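Long-range contacts in proteasome protein (Corynebacterium glutamicum ATCC 13032, PDB 2P90), which is of unknown function but belongs to the PAC2 family, whose relatives include proteasome assembly chaperones, so a role linked to the proteasome is possible though unproven: residues B[156-161]-B[191-196]; B[28-33]-B[135-140]; B[102-107]-B[225-230]; B[149-154]-B[197-202]. All coordinates share one frame; numbering follows the deposited sequence.

Interaction 1. Residues B[156-161]-B[191-196]; sequences HGNSTD and GKNVSG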
# COMPACT_ATOMS: atom_id res chain seq x y z
N HIS B 156 18.29 -17.56 13.91
CA HIS B 156 18.37 -16.59 14.99
C HIS B 156 17.27 -16.86 16.00
O HIS B 156 16.28 -17.51 15.69
CB HIS B 156 18.36 -15.14 14.48
CG HIS B 156 17.14 -14.77 13.69
ND1 HIS B 156 15.91 -14.53 14.28
CD2 HIS B 156 16.97 -14.58 12.36
CE1 HIS B 156 15.03 -14.23 13.34
NE2 HIS B 156 15.65 -14.26 12.17
N GLY B 157 17.45 -16.36 17.21
CA GLY B 157 16.52 -16.65 18.29
C GLY B 157 17.22 -17.24 19.52
O GLY B 157 18.44 -17.11 19.67
N ASN B 158 16.43 -17.89 20.38
CA ASN B 158 16.90 -18.39 21.66
C ASN B 158 16.70 -19.91 21.80
O ASN B 158 16.91 -20.46 22.88
CB ASN B 158 16.24 -17.61 22.82
CG ASN B 158 14.73 -17.85 22.92
OD1 ASN B 158 14.19 -18.82 22.35
ND2 ASN B 158 14.03 -16.98 23.66
N SER B 159 16.30 -20.57 20.71
CA SER B 159 16.11 -22.01 20.67
C SER B 159 16.76 -22.58 19.39
O SER B 159 16.38 -23.64 18.87
CB SER B 159 14.63 -22.36 20.74
OG SER B 159 13.87 -21.69 19.72
N THR B 160 17.75 -21.85 18.89
CA THR B 160 18.48 -22.17 17.68
C THR B 160 19.33 -23.45 17.85
O THR B 160 19.63 -24.15 16.87
CB THR B 160 19.38 -20.97 17.28
OG1 THR B 160 20.22 -21.35 16.19
CG2 THR B 160 20.28 -20.52 18.46
N ASP B 161 19.71 -23.73 19.09
CA ASP B 161 20.48 -24.91 19.49
C ASP B 161 19.86 -26.20 18.96
O ASP B 161 20.57 -27.14 18.67
CB ASP B 161 20.57 -24.96 21.02
CG ASP B 161 19.36 -24.28 21.70
OD1 ASP B 161 19.43 -23.05 22.00
OD2 ASP B 161 18.33 -24.96 21.91
N GLY B 191 9.79 -13.89 27.55
CA GLY B 191 10.54 -15.05 28.11
C GLY B 191 10.39 -16.38 27.38
O GLY B 191 10.71 -17.42 27.93
N LYS B 192 9.91 -16.36 26.14
CA LYS B 192 9.53 -17.58 25.42
C LYS B 192 10.58 -18.13 24.47
O LYS B 192 11.47 -17.40 24.02
CB LYS B 192 8.28 -17.32 24.56
CG LYS B 192 6.99 -17.80 25.15
CD LYS B 192 6.45 -16.78 26.11
CE LYS B 192 5.07 -16.39 25.69
NZ LYS B 192 4.61 -15.29 26.58
N ASN B 193 10.45 -19.42 24.14
CA ASN B 193 11.30 -20.06 23.13
C ASN B 193 10.89 -19.66 21.70
O ASN B 193 9.76 -19.95 21.28
CB ASN B 193 11.26 -21.60 23.28
CG ASN B 193 11.93 -22.09 24.58
OD1 ASN B 193 12.89 -21.48 25.09
ND2 ASN B 193 11.43 -23.21 25.10
N VAL B 194 11.80 -19.02 20.96
CA VAL B 194 11.53 -18.63 19.57
C VAL B 194 12.78 -18.55 18.67
O VAL B 194 13.81 -18.02 19.07
CB VAL B 194 10.70 -17.27 19.49
CG1 VAL B 194 11.47 -16.09 20.14
CG2 VAL B 194 10.34 -16.94 18.06
N SER B 195 12.65 -19.07 17.45
CA SER B 195 13.70 -18.98 16.42
C SER B 195 13.11 -18.64 15.05
O SER B 195 11.91 -18.90 14.77
CB SER B 195 14.51 -20.29 16.33
OG SER B 195 15.17 -20.53 17.57
N GLY B 196 13.97 -18.04 14.22
CA GLY B 196 13.67 -17.75 12.83
C GLY B 196 14.68 -18.46 11.96
O GLY B 196 15.89 -18.30 12.14
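His-156 and Gly-196 form an antiparallel hydrogen-bonded pair, His-156 N to Gly-196 O at 3.1 Å and Gly-196 N to His-156 O at 2.8 Å, and one step on Gly-157 lies against Ser-195, with the two CA atoms 4.1 Å apart. Val-194 O and Ser-195 CA occupy the space a side chain at Gly-157 would need, and its phi of 125° also calls for glycine. His-156 is turned so that its ring lies over the backbone of Gly-196, whose CA sits 4.1 Å from the ring centroid in a CH-pi contact. Beyond Gly-157 the first chain leaves the sheet, and Asn-158 carries the pairing on with its amide. Its backbone N still donates to Val-194 O, while OD1 accepts from Val-194 N at 2.8 Å and ND2 donates to Lys-192 O at 2.6 Å, almost straight at 174° and within the amide plane. Two bonds thus fix the rotation of that amide. Ser-159 OG and Ser-195 OG share a 2.8 Å hydrogen bond that either could donate, and Asn-134 gives Ser-159 OG a further partner. On its other side the 194-196 strand bonds to Thr-135 and Cys-137 of strand 134-143, with Val-194 packed on Glu-184 and Leu-187 of helix 179-189. Strand 153-157 is outermost within the chain, but Gly-157 makes backbone hydrogen bonds to a second subunit, and His-156 packs on Val-83 of that subunit.

Interaction 2. Residues B[28-33]-B[135-140]; sequences LIVALQ and TICLYA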
# COMPACT_ATOMS: atom_id res chain seq x y z
N LEU B 28 5.10 -24.36 17.33
CA LEU B 28 4.37 -23.62 16.33
C LEU B 28 5.32 -23.26 15.18
O LEU B 28 6.40 -22.74 15.41
CB LEU B 28 3.73 -22.37 16.92
CG LEU B 28 3.05 -21.37 15.95
CD1 LEU B 28 1.81 -21.94 15.30
CD2 LEU B 28 2.73 -20.09 16.68
N ILE B 29 4.86 -23.51 13.96
CA ILE B 29 5.52 -23.06 12.73
C ILE B 29 4.78 -21.86 12.16
O ILE B 29 3.57 -21.89 11.98
CB ILE B 29 5.54 -24.22 11.71
CG1 ILE B 29 6.22 -25.42 12.38
CG2 ILE B 29 6.24 -23.80 10.40
CD1 ILE B 29 5.96 -26.69 11.66
N VAL B 30 5.52 -20.79 11.91
CA VAL B 30 4.97 -19.59 11.38
C VAL B 30 5.51 -19.47 9.94
O VAL B 30 6.72 -19.27 9.72
CB VAL B 30 5.31 -18.36 12.28
CG1 VAL B 30 4.96 -17.05 11.59
CG2 VAL B 30 4.62 -18.44 13.65
N ALA B 31 4.59 -19.61 8.98
CA ALA B 31 4.87 -19.50 7.55
C ALA B 31 4.01 -18.39 6.89
O ALA B 31 2.95 -18.69 6.33
CB ALA B 31 4.60 -20.83 6.86
N LEU B 32 4.48 -17.14 6.94
CA LEU B 32 3.70 -15.98 6.41
C LEU B 32 4.24 -15.53 5.08
O LEU B 32 5.42 -15.20 4.97
CB LEU B 32 3.69 -14.77 7.38
CG LEU B 32 3.21 -15.00 8.82
CD1 LEU B 32 3.32 -13.68 9.64
CD2 LEU B 32 1.77 -15.60 8.88
N GLN B 33 3.36 -15.50 4.09
CA GLN B 33 3.72 -15.14 2.74
C GLN B 33 3.63 -13.60 2.59
O GLN B 33 2.73 -12.97 3.15
CB GLN B 33 2.81 -15.92 1.77
CG GLN B 33 3.18 -15.85 0.28
CD GLN B 33 2.03 -16.38 -0.66
OE1 GLN B 33 1.15 -17.16 -0.22
NE2 GLN B 33 2.04 -15.97 -1.94
N THR B 135 8.59 -21.62 19.11
CA THR B 135 8.05 -21.06 17.88
C THR B 135 9.15 -20.88 16.83
O THR B 135 10.20 -20.33 17.12
CB THR B 135 7.28 -19.70 18.12
OG1 THR B 135 6.19 -19.94 19.02
CG2 THR B 135 6.76 -19.11 16.78
N ILE B 136 8.84 -21.33 15.63
CA ILE B 136 9.73 -21.22 14.50
C ILE B 136 9.11 -20.48 13.32
O ILE B 136 8.17 -20.99 12.72
CB ILE B 136 10.19 -22.61 13.98
CG1 ILE B 136 10.72 -23.49 15.14
CG2 ILE B 136 11.22 -22.41 12.83
CD1 ILE B 136 11.30 -24.86 14.69
N CYS B 137 9.69 -19.34 12.98
CA CYS B 137 9.32 -18.53 11.83
C CYS B 137 10.19 -18.79 10.62
O CYS B 137 11.40 -18.91 10.73
CB CYS B 137 9.40 -17.06 12.20
SG CYS B 137 8.30 -16.59 13.56
N LEU B 138 9.57 -18.88 9.45
CA LEU B 138 10.28 -19.24 8.23
C LEU B 138 10.48 -18.06 7.30
O LEU B 138 9.57 -17.25 7.14
CB LEU B 138 9.53 -20.34 7.51
CG LEU B 138 9.14 -21.57 8.33
CD1 LEU B 138 8.50 -22.61 7.39
CD2 LEU B 138 10.33 -22.18 9.13
N TYR B 139 11.67 -17.97 6.70
CA TYR B 139 12.08 -16.88 5.82
C TYR B 139 12.84 -17.52 4.67
O TYR B 139 13.52 -18.51 4.88
CB TYR B 139 13.03 -15.93 6.55
CG TYR B 139 12.47 -15.39 7.84
CD1 TYR B 139 11.77 -14.18 7.85
CD2 TYR B 139 12.64 -16.08 9.07
CE1 TYR B 139 11.23 -13.69 9.00
CE2 TYR B 139 12.10 -15.57 10.25
CZ TYR B 139 11.39 -14.37 10.19
OH TYR B 139 10.83 -13.79 11.30
N ALA B 140 12.69 -17.00 3.45
CA ALA B 140 13.54 -17.40 2.32
C ALA B 140 14.15 -16.13 1.73
O ALA B 140 13.43 -15.21 1.26
CB ALA B 140 12.76 -18.16 1.29
O HOH W 1 6.94 -16.56 8.32
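Leu-28, Ile-29 and Val-30 pair in parallel with Thr-135, Ile-136 and Cys-137, and the close-packed half of this contact lies along those three rungs. Leu-28 O takes the N-H of Ile-136 at 2.8 Å, Ile-136 O takes the N-H of Val-30, and Val-30 O takes that of Leu-138. On the face carrying Leu-28 and Val-30, the sulfur of Cys-137 comes up beside Val-30, with SG 3.7 Å from CB. Val-30 holds CG1 anti to its backbone N (chi1 169°), which leaves CG2 beside that N, where it meets Thr-135 CG2 at 3.9 Å. Leu-28 and Thr-135 stand side by side and point the same way. On the other face, with Ile-29 and Ile-136, Ile-29 CG2 touches Leu-138 CD1 at 3.9 Å; Ala-31 CB reaches the same methyl at a looser 4.3 Å.

Past Leu-138 the strands splay, and direct bonding gives way to a water. It donates to Val-30 O at 3.1 Å and to Leu-138 O at 3.0 Å, and accepts from Leu-32 N at 2.9 Å, so it bridges the opening wedge. Gln-33, at the end of the strand, is exposed. Strand 103-108 flanks 27-33 and strand 194-202 flanks 134-143, which places this pair at the centre of a mixed sheet with helices packed against it, an alpha/beta architecture built on central parallel strands.

Interaction 3. Residues B[102-107]-B[225-230]; sequences KPFLML and ADLNLP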
# COMPACT_ATOMS: atom_id res chain seq x y z
N LYS B 102 1.85 -37.42 15.29
CA LYS B 102 2.33 -36.46 16.27
C LYS B 102 1.90 -35.01 15.90
O LYS B 102 2.21 -34.54 14.78
CB LYS B 102 3.85 -36.54 16.38
CG LYS B 102 4.42 -35.69 17.51
CD LYS B 102 5.94 -35.74 17.54
CE LYS B 102 6.45 -34.53 18.32
NZ LYS B 102 7.80 -34.73 18.91
N PRO B 103 1.18 -34.31 16.81
CA PRO B 103 0.66 -32.98 16.49
C PRO B 103 1.71 -31.87 16.48
O PRO B 103 2.61 -31.85 17.30
CB PRO B 103 -0.37 -32.71 17.60
CG PRO B 103 0.11 -33.56 18.79
CD PRO B 103 0.79 -34.75 18.18
N PHE B 104 1.57 -30.96 15.52
CA PHE B 104 2.21 -29.66 15.63
C PHE B 104 1.27 -28.57 15.12
O PHE B 104 0.22 -28.83 14.50
CB PHE B 104 3.57 -29.60 14.92
CG PHE B 104 3.49 -29.82 13.43
CD1 PHE B 104 3.57 -28.73 12.55
CD2 PHE B 104 3.36 -31.11 12.90
CE1 PHE B 104 3.54 -28.93 11.17
CE2 PHE B 104 3.32 -31.33 11.53
CZ PHE B 104 3.40 -30.24 10.65
N LEU B 105 1.68 -27.33 15.37
CA LEU B 105 0.87 -26.18 15.03
C LEU B 105 1.48 -25.38 13.88
O LEU B 105 2.70 -25.16 13.80
CB LEU B 105 0.69 -25.31 16.27
CG LEU B 105 -0.59 -25.49 17.04
CD1 LEU B 105 -1.04 -26.92 17.21
CD2 LEU B 105 -0.54 -24.74 18.39
N MET B 106 0.61 -24.93 13.01
CA MET B 106 1.03 -24.09 11.91
C MET B 106 0.15 -22.82 11.78
O MET B 106 -1.09 -22.87 11.75
CB MET B 106 1.06 -24.93 10.62
CG MET B 106 1.52 -24.13 9.42
SD MET B 106 2.14 -25.15 8.05
CE MET B 106 3.79 -24.59 8.14
N LEU B 107 0.82 -21.68 11.76
CA LEU B 107 0.20 -20.42 11.42
C LEU B 107 0.69 -20.04 10.02
O LEU B 107 1.87 -19.75 9.81
CB LEU B 107 0.52 -19.32 12.43
CG LEU B 107 -0.03 -17.93 12.10
CD1 LEU B 107 -1.56 -17.93 12.23
CD2 LEU B 107 0.62 -16.89 13.02
N ALA B 225 11.96 -30.07 15.64
CA ALA B 225 10.69 -30.25 16.30
C ALA B 225 10.40 -31.73 16.46
O ALA B 225 9.34 -32.11 16.98
CB ALA B 225 9.59 -29.57 15.48
N ASP B 226 11.35 -32.57 16.00
CA ASP B 226 11.21 -34.02 16.05
C ASP B 226 9.94 -34.47 15.35
O ASP B 226 9.04 -35.05 15.97
CB ASP B 226 11.28 -34.53 17.51
CG ASP B 226 11.45 -36.06 17.62
OD1 ASP B 226 11.94 -36.71 16.64
OD2 ASP B 226 11.09 -36.61 18.69
N LEU B 227 9.88 -34.19 14.04
CA LEU B 227 8.70 -34.53 13.22
C LEU B 227 9.09 -35.45 12.08
O LEU B 227 10.19 -35.37 11.56
CB LEU B 227 8.01 -33.25 12.66
CG LEU B 227 7.54 -32.14 13.63
CD1 LEU B 227 7.31 -30.77 12.91
CD2 LEU B 227 6.30 -32.54 14.45
N ASN B 228 8.16 -36.33 11.69
CA ASN B 228 8.35 -37.24 10.57
C ASN B 228 7.49 -36.78 9.37
O ASN B 228 6.28 -37.04 9.32
CB ASN B 228 8.07 -38.71 11.00
CG ASN B 228 8.05 -39.72 9.81
OD1 ASN B 228 8.34 -39.39 8.65
ND2 ASN B 228 7.69 -40.98 10.12
N LEU B 229 8.14 -36.11 8.41
CA LEU B 229 7.42 -35.45 7.31
C LEU B 229 7.54 -36.13 5.93
O LEU B 229 8.62 -36.46 5.51
CB LEU B 229 7.82 -33.97 7.24
CG LEU B 229 7.60 -33.15 8.52
CD1 LEU B 229 8.12 -31.72 8.38
CD2 LEU B 229 6.13 -33.14 8.94
N PRO B 230 6.42 -36.29 5.21
CA PRO B 230 6.59 -36.89 3.89
C PRO B 230 7.21 -35.87 2.92
O PRO B 230 6.57 -34.89 2.53
CB PRO B 230 5.16 -37.26 3.47
CG PRO B 230 4.27 -36.35 4.27
CD PRO B 230 5.03 -35.89 5.47
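Lys-102 and Phe-104, at the N-terminal end of strand 103-108, meet Asp-226 and Leu-227 through one polar bond and an apolar cluster, joining the middle of the sheet's strand order to the loop that links helix 211-225 with helix 232-250. Lys-102 and Phe-104 both face the loop. The lysine chain is extended from CG onward, with CG anti to the backbone N (chi1 -173°), and this carries NZ to Asp-226 O at 3.2 Å. The donor sits 26° off the carbonyl plane. The Asp-226 carboxylate is a more distant partner, with OD2 3.8 Å from NZ, a long salt bridge. Asp-226 follows the helix, and its positive phi turns the chain away.

Leu-227 points at Phe-104 and brings both methyls to the same side of the ring. CD1 sits over the face, 4.0 Å from the centroid and only 14° from the normal, whereas CD2 lies nearer the rim, 3.6 Å from Phe-104 CD2. Leu-229 adds its CD2 obliquely, 4.2 Å from Phe-104 CE2. Ile-29 of strand 27-33 and Val-96 of strand 92-97 also touch Phe-104, so the leucines of the loop extend a layer already lining the sheet. The chemistry is divided: hydrocarbon packed on the buried Phe-104 supplies the fit between loop and sheet, while the lysine adds a single, rather long bond and probably a modest electrostatic pull.

Interaction 4. Residues B[149-154]-B[197-202]; sequences RPTVVT and YTVHVP
Thr-154 carries OG1 between its backbone N and carbonyl carbon (chi1 52°), and His-200 swings CG to the side of its own backbone N (chi1 -66°); together these torsions bring hydroxyl and imidazole to each other along the same side of the two strands. OG1 lies at the edge of the ring, in its plane, and meets His-200 NE2 in a 3.0 Å hydrogen bond in which either partner could be the donor. Thr-154 CG2 touches the same corner, 3.5 Å from NE2, and Val-152 CG1 lies over one face of the ring, so the imidazole is held both at its edge and from above.

The backbones run antiparallel. Thr-154 and Thr-198 bond both ways, Thr-154 N to Thr-198 O at 2.8 Å and Thr-198 N to Thr-154 O at 3.0 Å, and His-200 N donates to Val-152 O at 2.8 Å. Val-153 and Val-199 form the non-hydrogen-bonded pair between them, on the opposite face from Thr-154 and Thr-198, with Val-153 CG2 3.7 Å from Val-199 CB. Val-153 CG1 reaches Tyr-197 CB at 3.9 Å. Both valines of the pair also touch helix 211-225, which covers that face.

Toward Thr-151 the chains part and waters take over: one links Thr-151 OG1 to His-200 O, another accepts from Val-152 N and donates to the same carbonyl. Within the chain this is an antiparallel edge strand, 153-157, added to a mixed sheet whose four central strands, 103-108, 27-33, 134-143 and 194-202, run parallel.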
# COMPACT_ATOMS: atom_id res chain seq x y z
N ARG B 149 25.37 -26.01 -5.17
CA ARG B 149 25.83 -26.34 -3.82
C ARG B 149 24.62 -26.58 -2.90
O ARG B 149 23.55 -26.02 -3.15
CB ARG B 149 26.71 -25.20 -3.27
CG ARG B 149 28.05 -25.08 -3.96
CD ARG B 149 28.92 -26.28 -3.61
NE ARG B 149 30.28 -26.16 -4.12
CZ ARG B 149 30.67 -26.56 -5.34
NH1 ARG B 149 29.83 -27.12 -6.21
NH2 ARG B 149 31.94 -26.38 -5.68
N PRO B 150 24.78 -27.41 -1.84
CA PRO B 150 23.63 -27.64 -0.94
C PRO B 150 23.00 -26.33 -0.44
O PRO B 150 23.70 -25.32 -0.30
CB PRO B 150 24.23 -28.43 0.24
CG PRO B 150 25.53 -29.03 -0.29
CD PRO B 150 26.01 -28.12 -1.41
N THR B 151 21.68 -26.37 -0.21
CA THR B 151 20.93 -25.23 0.35
C THR B 151 21.16 -25.03 1.85
O THR B 151 20.91 -25.91 2.67
CB THR B 151 19.42 -25.30 0.01
OG1 THR B 151 19.24 -25.24 -1.41
CG2 THR B 151 18.66 -24.14 0.62
N VAL B 152 21.63 -23.84 2.20
CA VAL B 152 21.92 -23.52 3.58
C VAL B 152 20.73 -22.83 4.29
O VAL B 152 19.93 -22.12 3.65
CB VAL B 152 23.16 -22.63 3.65
CG1 VAL B 152 23.27 -21.94 5.00
CG2 VAL B 152 24.40 -23.47 3.34
N VAL B 153 20.62 -23.08 5.59
CA VAL B 153 19.69 -22.42 6.48
C VAL B 153 20.46 -21.80 7.65
O VAL B 153 21.26 -22.46 8.32
CB VAL B 153 18.61 -23.42 6.99
CG1 VAL B 153 17.88 -22.88 8.25
CG2 VAL B 153 17.59 -23.66 5.92
N THR B 154 20.22 -20.52 7.89
CA THR B 154 20.77 -19.86 9.08
C THR B 154 19.66 -19.61 10.11
O THR B 154 18.49 -19.57 9.76
CB THR B 154 21.53 -18.57 8.73
OG1 THR B 154 20.70 -17.75 7.94
CG2 THR B 154 22.78 -18.88 7.93
N TYR B 197 14.18 -19.28 11.03
CA TYR B 197 15.01 -20.00 10.05
C TYR B 197 14.93 -19.36 8.67
O TYR B 197 13.86 -19.25 8.07
CB TYR B 197 14.66 -21.48 9.93
CG TYR B 197 14.74 -22.33 11.19
CD1 TYR B 197 15.41 -21.89 12.35
CD2 TYR B 197 14.19 -23.61 11.20
CE1 TYR B 197 15.49 -22.71 13.51
CE2 TYR B 197 14.27 -24.45 12.34
CZ TYR B 197 14.92 -23.98 13.48
OH TYR B 197 14.95 -24.79 14.58
N THR B 198 16.07 -18.97 8.16
CA THR B 198 16.15 -18.47 6.81
C THR B 198 16.92 -19.47 5.92
O THR B 198 18.05 -19.86 6.22
CB THR B 198 16.88 -17.11 6.82
OG1 THR B 198 16.29 -16.28 7.82
CG2 THR B 198 16.82 -16.44 5.46
N VAL B 199 16.31 -19.84 4.82
CA VAL B 199 16.96 -20.66 3.83
C VAL B 199 17.53 -19.69 2.78
O VAL B 199 16.92 -18.65 2.51
CB VAL B 199 15.94 -21.69 3.24
CG1 VAL B 199 14.82 -20.99 2.44
CG2 VAL B 199 16.62 -22.75 2.40
N HIS B 200 18.70 -20.01 2.23
CA HIS B 200 19.40 -19.14 1.30
C HIS B 200 19.18 -19.64 -0.10
O HIS B 200 19.47 -20.80 -0.38
CB HIS B 200 20.90 -19.14 1.59
CG HIS B 200 21.25 -18.54 2.91
ND1 HIS B 200 22.44 -17.89 3.15
CD2 HIS B 200 20.55 -18.47 4.06
CE1 HIS B 200 22.47 -17.46 4.40
NE2 HIS B 200 21.32 -17.79 4.97
N VAL B 201 18.66 -18.78 -0.98
CA VAL B 201 18.26 -19.21 -2.30
C VAL B 201 19.11 -18.44 -3.30
O VAL B 201 19.28 -17.24 -3.11
CB VAL B 201 16.74 -18.92 -2.51
CG1 VAL B 201 16.27 -19.29 -3.93
CG2 VAL B 201 15.88 -19.60 -1.40
N PRO B 202 19.68 -19.11 -4.33
CA PRO B 202 20.46 -18.39 -5.35
C PRO B 202 19.64 -17.21 -5.82
O PRO B 202 18.49 -17.38 -6.17
CB PRO B 202 20.63 -19.42 -6.47
CG PRO B 202 20.55 -20.71 -5.79
CD PRO B 202 19.66 -20.57 -4.61
O HOH W 2 19.95 -22.57 -2.11
O HOH W 3 22.40 -21.98 0.15

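All four contacts reach one mixed sheet. Interaction 2 is its core: every touching residue is buried, and it is held by backbone bonds and apolar side chains, with one water at its open end. Interactions 1, 3 and 4 are partly buried. Interactions 1 and 4 hold the same two strands, 153-157 and 194-202, with centres about 18 Å apart, and at this edge rely more on polar side chains. An asparagine amide and a serine pair extend one end; a threonine-histidine bond and waters serve the other. Backbone bonds from Ser-195 and Tyr-197 tie both to strand 135-140 of interaction 2. Interaction 3 joins a loop to the sheet and meets interaction 2 where Ile-29 packs on Phe-104.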